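Local coordinates for 5-oxoprolinase subunit A (Thermus thermophilus, PDB 2DFA), which probably catalyses the ATP-dependent cleavage of 5-oxoproline to L-glutamate, working in a complex with the PxpB and PxpC subunits, at residues K2-A7 and A217-I222; F25-S30 and V232-R237; P140-P145 and V161-P166. All blocks are in the same frame, centred on the assembly; numbering follows the deposited sequence. Where two conformers were deposited one is given.

Interaction 1 of 3, residues K2-A7 and A217-I222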
loop_
_atom_site.group_PDB
_atom_site.type_symbol
_atom_site.label_atom_id
_atom_site.label_comp_id
_atom_site.label_asym_id
_atom_site.label_seq_id
_atom_site.Cartn_x
_atom_site.Cartn_y
_atom_site.Cartn_z
ATOM N N LYS A 2 0.062 -39.857 -16.561
ATOM C CA LYS A 2 0.240 -38.908 -15.465
ATOM C C LYS A 2 -0.305 -37.513 -15.764
ATOM O O LYS A 2 -0.463 -37.122 -16.918
ATOM C CB LYS A 2 1.725 -38.805 -15.105
ATOM C CG LYS A 2 2.560 -38.020 -16.100
ATOM C CD LYS A 2 4.045 -38.159 -15.799
ATOM C CE LYS A 2 4.874 -37.130 -16.559
ATOM N NZ LYS A 2 4.691 -35.749 -16.015
ATOM N N VAL A 3 -0.594 -36.768 -14.705
ATOM C CA VAL A 3 -1.110 -35.416 -14.849
ATOM C C VAL A 3 -0.780 -34.612 -13.602
ATOM O O VAL A 3 -0.627 -35.163 -12.511
ATOM C CB VAL A 3 -2.647 -35.416 -15.059
ATOM C CG1 VAL A 3 -3.348 -35.888 -13.806
ATOM C CG2 VAL A 3 -3.128 -34.016 -15.445
ATOM N N ASP A 4 -0.665 -33.302 -13.769
ATOM C CA ASP A 4 -0.366 -32.436 -12.646
ATOM C C ASP A 4 -1.646 -31.775 -12.141
ATOM O O ASP A 4 -2.507 -31.381 -12.925
ATOM C CB ASP A 4 0.653 -31.367 -13.061
ATOM C CG ASP A 4 0.869 -30.313 -11.986
ATOM O OD1 ASP A 4 0.075 -29.347 -11.923
ATOM O OD2 ASP A 4 1.821 -30.457 -11.196
ATOM N N LEU A 5 -1.769 -31.691 -10.824
ATOM C CA LEU A 5 -2.909 -31.053 -10.186
ATOM C C LEU A 5 -2.356 -29.791 -9.541
ATOM O O LEU A 5 -1.474 -29.871 -8.685
ATOM C CB LEU A 5 -3.504 -31.966 -9.111
ATOM C CG LEU A 5 -4.823 -32.675 -9.438
ATOM C CD1 LEU A 5 -5.958 -31.661 -9.436
ATOM C CD2 LEU A 5 -4.719 -33.369 -10.784
ATOM N N ASN A 6 -2.860 -28.628 -9.949
ATOM C CA ASN A 6 -2.369 -27.379 -9.385
ATOM C C ASN A 6 -3.466 -26.560 -8.715
ATOM O O ASN A 6 -4.641 -26.641 -9.077
ATOM C CB ASN A 6 -1.679 -26.540 -10.470
ATOM C CG ASN A 6 -2.650 -25.681 -11.264
ATOM O OD1 ASN A 6 -3.113 -24.642 -10.788
ATOM N ND2 ASN A 6 -2.967 -26.116 -12.480
ATOM N N ALA A 7 -3.070 -25.781 -7.717
ATOM C CA ALA A 7 -4.005 -24.931 -6.997
ATOM C C ALA A 7 -3.266 -23.684 -6.530
ATOM O O ALA A 7 -2.052 -23.715 -6.304
ATOM C CB ALA A 7 -4.578 -25.675 -5.801
ATOM N N ALA A 217 -4.887 -31.759 -21.167
ATOM C CA ALA A 217 -4.586 -31.275 -19.833
ATOM C C ALA A 217 -3.224 -31.688 -19.290
ATOM O O ALA A 217 -3.066 -32.799 -18.780
ATOM C CB ALA A 217 -5.679 -31.729 -18.878
ATOM N N ASP A 218 -2.239 -30.802 -19.401
ATOM C CA ASP A 218 -0.919 -31.093 -18.855
ATOM C C ASP A 218 -1.087 -30.908 -17.353
ATOM O O ASP A 218 -0.465 -31.596 -16.543
ATOM C CB ASP A 218 0.134 -30.115 -19.389
ATOM C CG ASP A 218 0.395 -30.288 -20.874
ATOM O OD1 ASP A 218 0.367 -31.444 -21.353
ATOM O OD2 ASP A 218 0.648 -29.276 -21.563
ATOM N N THR A 219 -1.960 -29.973 -16.990
ATOM C CA THR A 219 -2.238 -29.696 -15.591
ATOM C C THR A 219 -3.717 -29.364 -15.412
ATOM O O THR A 219 -4.348 -28.800 -16.305
ATOM C CB THR A 219 -1.367 -28.516 -15.065
ATOM O OG1 THR A 219 -1.618 -28.319 -13.668
ATOM C CG2 THR A 219 -1.688 -27.236 -15.821
ATOM N N LEU A 220 -4.262 -29.737 -14.262
ATOM C CA LEU A 220 -5.660 -29.483 -13.935
ATOM C C LEU A 220 -5.732 -28.472 -12.794
ATOM O O LEU A 220 -5.168 -28.700 -11.724
ATOM C CB LEU A 220 -6.344 -30.779 -13.494
ATOM C CG LEU A 220 -6.432 -31.921 -14.512
ATOM C CD1 LEU A 220 -7.022 -33.156 -13.838
ATOM C CD2 LEU A 220 -7.286 -31.493 -15.692
ATOM N N CYS A 221 -6.434 -27.364 -13.018
ATOM C CA CYS A 221 -6.561 -26.332 -11.992
ATOM C C CYS A 221 -7.702 -26.601 -11.023
ATOM O O CYS A 221 -8.803 -26.964 -11.431
ATOM C CB CYS A 221 -6.771 -24.960 -12.634
ATOM S SG CYS A 221 -7.028 -23.615 -11.435
ATOM N N ILE A 222 -7.426 -26.414 -9.736
ATOM C CA ILE A 222 -8.422 -26.610 -8.689
ATOM C C ILE A 222 -8.632 -25.292 -7.949
ATOM O O ILE A 222 -7.667 -24.615 -7.594
ATOM C CB ILE A 222 -7.965 -27.666 -7.665
ATOM C CG1 ILE A 222 -7.617 -28.974 -8.379
ATOM C CG2 ILE A 222 -9.056 -27.888 -6.628
ATOM C CD1 ILE A 222 -8.730 -29.518 -9.257
#

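Interaction 2 of 3, residues F25-S30 and V232-R237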
loop_
_atom_site.group_PDB
_atom_site.type_symbol
_atom_site.label_atom_id
_atom_site.label_comp_id
_atom_site.label_asym_id
_atom_site.label_seq_id
_atom_site.Cartn_x
_atom_site.Cartn_y
_atom_site.Cartn_z
ATOM N N PHE A 25 -2.563 -28.500 -0.008
ATOM C CA PHE A 25 -1.218 -28.974 -0.336
ATOM C C PHE A 25 -1.022 -30.486 -0.372
ATOM O O PHE A 25 -0.306 -31.000 -1.231
ATOM C CB PHE A 25 -0.193 -28.351 0.611
ATOM C CG PHE A 25 0.239 -26.969 0.208
ATOM C CD1 PHE A 25 -0.705 -25.993 -0.094
ATOM C CD2 PHE A 25 1.587 -26.638 0.146
ATOM C CE1 PHE A 25 -0.308 -24.705 -0.453
ATOM C CE2 PHE A 25 1.992 -25.349 -0.211
ATOM C CZ PHE A 25 1.045 -24.384 -0.510
ATOM N N PRO A 26 -1.642 -31.224 0.559
ATOM C CA PRO A 26 -1.454 -32.677 0.524
ATOM C C PRO A 26 -2.187 -33.359 -0.637
ATOM O O PRO A 26 -2.033 -34.561 -0.858
ATOM C CB PRO A 26 -1.976 -33.120 1.889
ATOM C CG PRO A 26 -3.076 -32.136 2.153
ATOM C CD PRO A 26 -2.452 -30.822 1.723
ATOM N N LEU A 27 -2.968 -32.583 -1.385
ATOM C CA LEU A 27 -3.736 -33.121 -2.503
ATOM C C LEU A 27 -3.201 -32.765 -3.892
ATOM O O LEU A 27 -3.452 -33.487 -4.860
ATOM C CB LEU A 27 -5.184 -32.640 -2.404
ATOM C CG LEU A 27 -5.906 -32.842 -1.071
ATOM C CD1 LEU A 27 -7.253 -32.139 -1.113
ATOM C CD2 LEU A 27 -6.073 -34.328 -0.790
ATOM N N VAL A 28 -2.472 -31.658 -4.001
ATOM C CA VAL A 28 -1.963 -31.228 -5.303
ATOM C C VAL A 28 -0.495 -31.547 -5.528
ATOM O O VAL A 28 0.235 -31.832 -4.580
ATOM C CB VAL A 28 -2.174 -29.706 -5.491
ATOM C CG1 VAL A 28 -3.647 -29.363 -5.331
ATOM C CG2 VAL A 28 -1.350 -28.935 -4.478
ATOM N N SER A 29 -0.062 -31.504 -6.784
ATOM C CA SER A 29 1.335 -31.762 -7.098
ATOM C C SER A 29 2.092 -30.457 -7.343
ATOM O O SER A 29 3.310 -30.425 -7.238
ATOM C CB SER A 29 1.473 -32.698 -8.310
ATOM O OG SER A 29 0.795 -32.197 -9.448
ATOM N N SER A 30 1.370 -29.384 -7.666
ATOM C CA SER A 30 2.000 -28.081 -7.890
ATOM C C SER A 30 1.121 -26.982 -7.297
ATOM O O SER A 30 -0.095 -27.131 -7.204
ATOM C CB SER A 30 2.226 -27.804 -9.389
ATOM O OG SER A 30 3.231 -28.636 -9.945
ATOM N N VAL A 232 -13.373 -30.873 -3.413
ATOM C CA VAL A 232 -13.240 -31.079 -4.849
ATOM C C VAL A 232 -11.867 -31.662 -5.157
ATOM O O VAL A 232 -11.753 -32.653 -5.878
ATOM C CB VAL A 232 -13.402 -29.752 -5.627
ATOM C CG1 VAL A 232 -13.302 -30.011 -7.122
ATOM C CG2 VAL A 232 -14.735 -29.106 -5.283
ATOM N N ALA A 233 -10.829 -31.043 -4.605
ATOM C CA ALA A 233 -9.462 -31.503 -4.820
ATOM C C ALA A 233 -9.321 -32.955 -4.367
ATOM O O ALA A 233 -8.686 -33.770 -5.036
ATOM C CB ALA A 233 -8.486 -30.617 -4.054
ATOM N N ARG A 234 -9.919 -33.266 -3.224
ATOM C CA ARG A 234 -9.866 -34.616 -2.679
ATOM C C ARG A 234 -10.514 -35.576 -3.672
ATOM O O ARG A 234 -9.897 -36.554 -4.107
ATOM C CB ARG A 234 -10.617 -34.670 -1.349
ATOM C CG ARG A 234 -10.380 -35.936 -0.539
ATOM C CD ARG A 234 -11.289 -35.965 0.684
ATOM N NE ARG A 234 -11.282 -34.690 1.397
ATOM C CZ ARG A 234 -10.225 -34.184 2.023
ATOM N NH1 ARG A 234 -9.074 -34.844 2.033
ATOM N NH2 ARG A 234 -10.316 -33.008 2.633
ATOM N N ALA A 235 -11.760 -35.281 -4.029
ATOM C CA ALA A 235 -12.510 -36.107 -4.964
ATOM C C ALA A 235 -11.747 -36.326 -6.265
ATOM O O ALA A 235 -11.673 -37.447 -6.767
ATOM C CB ALA A 235 -13.866 -35.464 -5.252
ATOM N N VAL A 236 -11.174 -35.256 -6.807
ATOM C CA VAL A 236 -10.433 -35.350 -8.059
ATOM C C VAL A 236 -9.180 -36.213 -7.967
ATOM O O VAL A 236 -8.956 -37.074 -8.817
ATOM C CB VAL A 236 -10.034 -33.951 -8.583
ATOM C CG1 VAL A 236 -9.194 -34.086 -9.843
ATOM C CG2 VAL A 236 -11.282 -33.131 -8.872
ATOM N N ARG A 237 -8.360 -35.987 -6.945
ATOM C CA ARG A 237 -7.133 -36.760 -6.791
ATOM C C ARG A 237 -7.424 -38.248 -6.616
ATOM O O ARG A 237 -6.758 -39.096 -7.211
ATOM C CB ARG A 237 -6.323 -36.261 -5.593
ATOM C CG ARG A 237 -4.934 -36.882 -5.512
ATOM C CD ARG A 237 -4.221 -36.518 -4.219
ATOM N NE ARG A 237 -2.877 -37.087 -4.163
ATOM C CZ ARG A 237 -1.858 -36.680 -4.914
ATOM N NH1 ARG A 237 -2.024 -35.692 -5.782
ATOM N NH2 ARG A 237 -0.674 -37.265 -4.803
#

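Interaction 3 of 3, residues P140-P145 and V161-P166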
loop_
_atom_site.group_PDB
_atom_site.type_symbol
_atom_site.label_atom_id
_atom_site.label_comp_id
_atom_site.label_asym_id
_atom_site.label_seq_id
_atom_site.Cartn_x
_atom_site.Cartn_y
_atom_site.Cartn_z
ATOM N N PRO A 140 8.761 -22.983 -17.467
ATOM C CA PRO A 140 7.544 -23.245 -18.239
ATOM C C PRO A 140 6.455 -22.253 -17.834
ATOM O O PRO A 140 6.376 -21.845 -16.678
ATOM C CB PRO A 140 7.193 -24.677 -17.855
ATOM C CG PRO A 140 7.676 -24.767 -16.450
ATOM C CD PRO A 140 9.009 -24.062 -16.495
ATOM N N LEU A 141 5.638 -21.854 -18.796
ATOM C CA LEU A 141 4.552 -20.924 -18.532
ATOM C C LEU A 141 3.246 -21.677 -18.703
ATOM O O LEU A 141 3.030 -22.333 -19.724
ATOM C CB LEU A 141 4.618 -19.746 -19.513
ATOM C CG LEU A 141 3.622 -18.594 -19.344
ATOM C CD1 LEU A 141 3.731 -18.012 -17.935
ATOM C CD2 LEU A 141 3.911 -17.525 -20.392
ATOM N N VAL A 142 2.391 -21.612 -17.687
ATOM C CA VAL A 142 1.090 -22.270 -17.724
ATOM C C VAL A 142 0.135 -21.343 -18.468
ATOM O O VAL A 142 0.014 -20.163 -18.130
ATOM C CB VAL A 142 0.562 -22.528 -16.290
ATOM C CG1 VAL A 142 -0.846 -23.114 -16.333
ATOM C CG2 VAL A 142 1.505 -23.471 -15.568
ATOM N N VAL A 143 -0.539 -21.874 -19.482
ATOM C CA VAL A 143 -1.450 -21.061 -20.277
ATOM C C VAL A 143 -2.771 -21.749 -20.579
ATOM O O VAL A 143 -2.935 -22.949 -20.353
ATOM C CB VAL A 143 -0.818 -20.683 -21.636
ATOM C CG1 VAL A 143 0.599 -20.186 -21.441
ATOM C CG2 VAL A 143 -0.832 -21.886 -22.566
ATOM N N LEU A 144 -3.715 -20.964 -21.090
ATOM C CA LEU A 144 -5.017 -21.482 -21.487
ATOM C C LEU A 144 -4.867 -21.815 -22.963
ATOM O O LEU A 144 -4.523 -20.950 -23.768
ATOM C CB LEU A 144 -6.110 -20.427 -21.308
ATOM C CG LEU A 144 -7.081 -20.645 -20.147
ATOM C CD1 LEU A 144 -8.178 -19.588 -20.198
ATOM C CD2 LEU A 144 -7.689 -22.035 -20.245
ATOM N N PRO A 145 -5.115 -23.077 -23.336
ATOM C CA PRO A 145 -4.989 -23.480 -24.740
ATOM C C PRO A 145 -5.937 -22.740 -25.684
ATOM O O PRO A 145 -7.068 -22.413 -25.317
ATOM C CB PRO A 145 -5.259 -24.984 -24.688
ATOM C CG PRO A 145 -6.214 -25.110 -23.533
ATOM C CD PRO A 145 -5.594 -24.195 -22.505
ATOM N N VAL A 161 2.790 -24.956 -20.901
ATOM C CA VAL A 161 2.069 -26.024 -20.216
ATOM C C VAL A 161 0.576 -25.732 -20.325
ATOM O O VAL A 161 0.115 -24.673 -19.895
ATOM C CB VAL A 161 2.460 -26.091 -18.720
ATOM C CG1 VAL A 161 1.691 -27.198 -18.030
ATOM C CG2 VAL A 161 3.957 -26.316 -18.581
ATOM N N LEU A 162 -0.177 -26.671 -20.896
ATOM C CA LEU A 162 -1.614 -26.496 -21.082
ATOM C C LEU A 162 -2.460 -26.840 -19.866
ATOM O O LEU A 162 -2.398 -27.948 -19.333
ATOM C CB LEU A 162 -2.085 -27.309 -22.289
ATOM C CG LEU A 162 -1.358 -26.971 -23.594
ATOM C CD1 LEU A 162 -1.992 -27.738 -24.748
ATOM C CD2 LEU A 162 -1.436 -25.467 -23.852
ATOM N N GLU A 163 -3.270 -25.875 -19.447
ATOM C CA GLU A 163 -4.131 -26.029 -18.285
ATOM C C GLU A 163 -5.587 -26.292 -18.653
ATOM O O GLU A 163 -6.109 -25.738 -19.622
ATOM C CB GLU A 163 -4.031 -24.772 -17.417
ATOM C CG GLU A 163 -4.960 -24.737 -16.230
ATOM C CD GLU A 163 -4.644 -23.583 -15.295
ATOM O OE1 GLU A 163 -4.594 -22.424 -15.763
ATOM O OE2 GLU A 163 -4.448 -23.840 -14.088
ATOM N N ALA A 164 -6.232 -27.153 -17.873
ATOM C CA ALA A 164 -7.637 -27.494 -18.077
ATOM C C ALA A 164 -8.334 -27.291 -16.739
ATOM O O ALA A 164 -7.702 -27.382 -15.681
ATOM C CB ALA A 164 -7.776 -28.950 -18.541
ATOM N N PHE A 165 -9.636 -27.026 -16.782
ATOM C CA PHE A 165 -10.395 -26.777 -15.564
ATOM C C PHE A 165 -11.569 -27.724 -15.364
ATOM O O PHE A 165 -12.651 -27.502 -15.899
ATOM C CB PHE A 165 -10.913 -25.335 -15.565
ATOM C CG PHE A 165 -9.841 -24.309 -15.794
ATOM C CD1 PHE A 165 -9.308 -24.113 -17.064
ATOM C CD2 PHE A 165 -9.348 -23.553 -14.734
ATOM C CE1 PHE A 165 -8.298 -23.178 -17.275
ATOM C CE2 PHE A 165 -8.339 -22.617 -14.936
ATOM C CZ PHE A 165 -7.813 -22.429 -16.212
ATOM N N PRO A 166 -11.371 -28.788 -14.572
ATOM C CA PRO A 166 -12.454 -29.744 -14.327
ATOM C C PRO A 166 -13.671 -29.126 -13.635
ATOM O O PRO A 166 -14.765 -29.688 -13.679
ATOM C CB PRO A 166 -11.778 -30.827 -13.484
ATOM C CG PRO A 166 -10.674 -30.085 -12.786
ATOM C CD PRO A 166 -10.137 -29.199 -13.880
#

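Interaction 1 of 3, residues K2-A7 and A217-I222
Two neighbouring parallel strands of the curled sheet, consistent with a TIM-barrel-like fold, meet where Asp4, Leu5 and Asn6 run beside Thr219, Leu220 and Cys221. The backbones of 2-7 and 217-222 are joined by four hydrogen bonds. Leu220 N gives to Asp4 O at 2.8 Å, and Asn6 N to Leu220 O at 2.9 Å. Ile222 N then reaches Asn6 O at 2.9 Å, whereas Asp4 N to Asp218 O, at 3.3 Å, is longer.

The two faces of the pair differ sharply. Asp4, Asn6, Thr219 and Cys221 lie on the polar one, where the Thr219 hydroxyl links two strand residues. Its OG1 gives its proton to the anti lone pair of Asp4 OD1 (2.6 Å), the two side chains running alongside each other in the same direction. In return OG1 accepts from Asn6 ND2 (2.8 Å), almost in the plane of the amide (7° off). Asn6 CG sits between its backbone N and carbonyl carbon (chi1 85°), which swings the amide across the strand gap. Glu163 OE2 takes a second bond from ND2, while Asn32 and Lys109 donate to OD1, so the buried amide is gripped at both ends and its flip is fixed. A leucine in place of Asn6 would probably leave the Thr219 hydroxyl without its donor and strip Glu163, Asn32 and Lys109 of a shared partner.

On the other face Leu5, Leu220 and Ile222 form an apolar layer under helices 189-201 and 229-241. Leu5 CD1 is modelled unusually close, 3.3 Å, to Ile222 CG1, and with chi1 at -105° its exact placement is doubtful. The other branch makes an ordinary contact, Leu5 CD2 resting on Leu220 CD1 at 3.8 Å.

Interaction 2 of 3, residues F25-S30 and V232-R237
Leu27 and Arg237 bury most of the surface where the loop 25-30 lies against helix 229-241, with Ala233 and Arg234 sharing the remainder of the helix side. Leu27 has its CG anti to its own carbonyl carbon (chi1 -51°), which carries the two methyls out to the helix. CD1 lands on Ala233 CB at 3.5 Å and sits 3.6 Å from Arg234 N, so one branch plugs directly against the helix backbone. The other branch is more loosely placed, Leu27 CD2 lying 4.2 Å from Arg234 NH1.

Arg237, one turn on from Ala233, stretches its chain from CG to NE alongside the loop. Its CD comes 3.2 Å from Leu27 O, and NH1 reaches the same oxygen at 2.8 Å. That hydrogen bond is weak, bent to 123° at the proton, and the carbonyl approaches the guanidinium obliquely. Pro26 O lies 4.2 Å from Arg237 NE without bonding to it. Glu241 offers NE only a long, weak ion pair.

The loop is thus held mainly by Leu27 in apolar packing, while the guanidinium of Arg237 adds a weak bond to one backbone carbonyl, Leu27 O, a polar contact that is probably modest in strength.

Interaction 3 of 3, residues P140-P145 and V161-P166
With Val142 CG1 and Glu163 CG each anti to the backbone nitrogen (chi1 175° in both), the valine methyl packs 3.8 Å from Glu163 CB, near the start of an extended side chain whose OE2 forms a salt bridge with Lys109.

Between the strands, three backbone bonds run in parallel register. Val161 N donates to Leu141 O at 2.9 Å, and Val143 N to Val161 O at 2.9 Å. Glu163 N closes the set on Val143 O at 3.1 Å. On the face away from Val142, Leu162 CD2 touches two partners, Val143 CG2 and Pro145 CB, each at 3.9 Å. Pro145 CD also approaches Glu163 O at 3.3 Å, just where the first strand has ended. Beyond the paired strands Leu144 CD2 comes in at the ring edge of Phe165, near its plane; it is modelled unusually close, 3.2 Å from Phe165 CE1, and with chi1 at -108° the placement of Leu144 is doubtful.

Helix 148-155, which packs on Val143 and Pro145, connects the strands, so the pairing of 141-143 with 160-164 is that of a classic beta-alpha-beta crossover.

Overall arrangement
All three contacts gather round one curled parallel sheet. Interactions 1 and 3 have centres about 8 Å apart and share it directly, since strands 219-222 and 160-164 are neighbours: Cys221 N bonds to Ala164 O, and Asp218 OD2 to Leu162 N. Interaction 2 lies about 9 Å from interaction 1, centre to centre, and is tied to it by Ser29 and Ser30, whose hydroxyls both reach Asp4 OD2. Its centre is about 17 Å from that of interaction 3, and the two do not touch. Along the chain the segments of interactions 1 and 2 alternate, while interaction 3 falls wholly between their two halves. Strands from near both ends of the sequence thus lie side by side in the sheet, next to the local crossover unit.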